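Local coordinates for protein N-acetylneuraminate lyase (PDB 4WOZ) that acts as an N-acetylneuraminate lyase, an enzyme of the dihydrodipicolinate synthetase family built on a TIM barrel, at residues Y132-T135 against I136-V140. Sequence-based numbering, arbitrary orientation.
Sequences YYNT and IINSV
Ile136 sits one helical turn after Tyr132 and crosses it at a slant, with its tip over the ring. Its CB lies 3.6 Å from Tyr132 O. CG1 is anti to its own carbonyl carbon and comes close to that same Tyr132 O, which also accepts the Ile136 N-H, with Ile136 N 3.2 Å away. The chain then extends (chi2 177°), and this puts CD1 over one face of the Tyr132 ring, off-centre toward the rim. CD1 is 3.6 Å from CE1 of Tyr132. Seen from the ring centroid it stands 19° off the normal, a CH-pi contact. Beyond the pair, the Ile136 side chain packs on Ile114 and Ala116 of strand 113-117, while the Tyr132 hydroxyl reaches Ser93 N and the ring touches Pro282 of the second subunit.

One residue on, Ile137 N donates to Tyr133 O, 3.1 Å away, and Ile137 CG2 rests against that same oxygen. Tyr133 turns its phenol inward, its OH bonded to Ala116 O.

Farther along, the regular pattern slackens. Ser139 N makes only a weak bond to Thr135 O, but that oxygen also accepts the hydroxyl of Ser139, with OG at 2.7 Å and tilted 24° from the carbonyl plane. One carbonyl is thus gripped by backbone and side chain of the same residue. Lys170 NZ hydrogen-bonds to the carbonyl oxygens of Ile137 and Val140.

These residues form the C-terminal part of helix 126-138 and the residues leading out of it; the helix links parallel strands 113-117 and 144-147 in a beta-alpha-beta crossover of the eight-stranded TIM barrel.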
loop_
_atom_site.group_PDB
_atom_site.type_symbol
_atom_site.label_atom_id
_atom_site.label_comp_id
_atom_site.label_asym_id
_atom_site.label_seq_id
_atom_site.Cartn_x
_atom_site.Cartn_y
_atom_site.Cartn_z
ATOM N N TYR A 132 -23.284 7.225 -9.372
ATOM C CA TYR A 132 -22.861 6.537 -10.585
ATOM C C TYR A 132 -23.716 5.282 -10.786
ATOM O O TYR A 132 -24.243 5.053 -11.871
ATOM C CB TYR A 132 -21.368 6.197 -10.465
ATOM C CG TYR A 132 -20.818 5.169 -11.436
ATOM C CD1 TYR A 132 -20.859 3.807 -11.135
ATOM C CD2 TYR A 132 -20.199 5.560 -12.621
ATOM C CE1 TYR A 132 -20.291 2.864 -11.983
ATOM C CE2 TYR A 132 -19.629 4.620 -13.481
ATOM C CZ TYR A 132 -19.676 3.276 -13.152
ATOM O OH TYR A 132 -19.082 2.344 -13.974
ATOM N N TYR A 133 -23.880 4.490 -9.730
ATOM C CA TYR A 133 -24.674 3.266 -9.813
ATOM C C TYR A 133 -26.175 3.525 -10.009
ATOM O O TYR A 133 -26.820 2.879 -10.835
ATOM C CB TYR A 133 -24.439 2.401 -8.564
ATOM C CG TYR A 133 -23.133 1.624 -8.603
ATOM C CD1 TYR A 133 -22.888 0.696 -9.614
ATOM C CD2 TYR A 133 -22.148 1.813 -7.632
ATOM C CE1 TYR A 133 -21.696 -0.027 -9.659
ATOM C CE2 TYR A 133 -20.948 1.093 -7.670
ATOM C CZ TYR A 133 -20.733 0.175 -8.686
ATOM O OH TYR A 133 -19.566 -0.555 -8.728
ATOM N N ASN A 134 -26.732 4.466 -9.251
ATOM C CA ASN A 134 -28.149 4.793 -9.376
ATOM C C ASN A 134 -28.464 5.340 -10.765
ATOM O O ASN A 134 -29.472 4.980 -11.365
ATOM C CB ASN A 134 -28.560 5.821 -8.323
ATOM C CG ASN A 134 -28.516 5.264 -6.916
ATOM O OD1 ASN A 134 -29.089 4.211 -6.635
ATOM N ND2 ASN A 134 -27.839 5.971 -6.020
ATOM N N THR A 135 -27.603 6.214 -11.272
ATOM C CA THR A 135 -27.818 6.783 -12.593
ATOM C C THR A 135 -27.897 5.663 -13.624
ATOM O O THR A 135 -28.798 5.632 -14.458
ATOM C CB THR A 135 -26.674 7.751 -12.980
ATOM O OG1 THR A 135 -26.745 8.927 -12.164
ATOM C CG2 THR A 135 -26.778 8.152 -14.440
ATOM N N ILE A 136 -26.952 4.736 -13.554
ATOM C CA ILE A 136 -26.917 3.623 -14.489
ATOM C C ILE A 136 -28.167 2.747 -14.461
ATOM O O ILE A 136 -28.841 2.600 -15.476
ATOM C CB ILE A 136 -25.687 2.723 -14.231
ATOM C CG1 ILE A 136 -24.406 3.495 -14.553
ATOM C CG2 ILE A 136 -25.781 1.451 -15.069
ATOM C CD1 ILE A 136 -23.140 2.726 -14.254
ATOM N N ILE A 137 -28.479 2.173 -13.303
ATOM C CA ILE A 137 -29.629 1.275 -13.186
ATOM C C ILE A 137 -30.998 1.940 -13.264
ATOM O O ILE A 137 -31.976 1.299 -13.652
ATOM C CB ILE A 137 -29.562 0.439 -11.879
ATOM C CG1 ILE A 137 -30.573 -0.711 -11.937
ATOM C CG2 ILE A 137 -29.847 1.326 -10.672
ATOM C CD1 ILE A 137 -30.346 -1.680 -13.090
ATOM N N ASN A 138 -31.084 3.214 -12.896
ATOM C CA ASN A 138 -32.368 3.905 -12.957
ATOM C C ASN A 138 -32.697 4.304 -14.393
ATOM O O ASN A 138 -33.850 4.600 -14.714
ATOM C CB ASN A 138 -32.368 5.151 -12.065
ATOM C CG ASN A 138 -32.155 4.819 -10.601
ATOM O OD1 ASN A 138 -32.626 3.791 -10.109
ATOM N ND2 ASN A 138 -31.457 5.701 -9.891
ATOM N N SER A 139 -31.680 4.297 -15.250
ATOM C CA SER A 139 -31.851 4.650 -16.657
ATOM C C SER A 139 -32.502 3.545 -17.477
ATOM O O SER A 139 -32.962 3.792 -18.590
ATOM C CB SER A 139 -30.500 4.988 -17.295
ATOM O OG SER A 139 -29.969 6.196 -16.782
ATOM N N VAL A 140 -32.542 2.327 -16.942
ATOM C CA VAL A 140 -33.126 1.217 -17.684
ATOM C C VAL A 140 -34.003 0.282 -16.862
ATOM O O VAL A 140 -34.040 0.344 -15.632
ATOM C CB VAL A 140 -32.027 0.361 -18.356
ATOM C CG1 VAL A 140 -31.197 1.219 -19.294
ATOM C CG2 VAL A 140 -31.139 -0.277 -17.295
#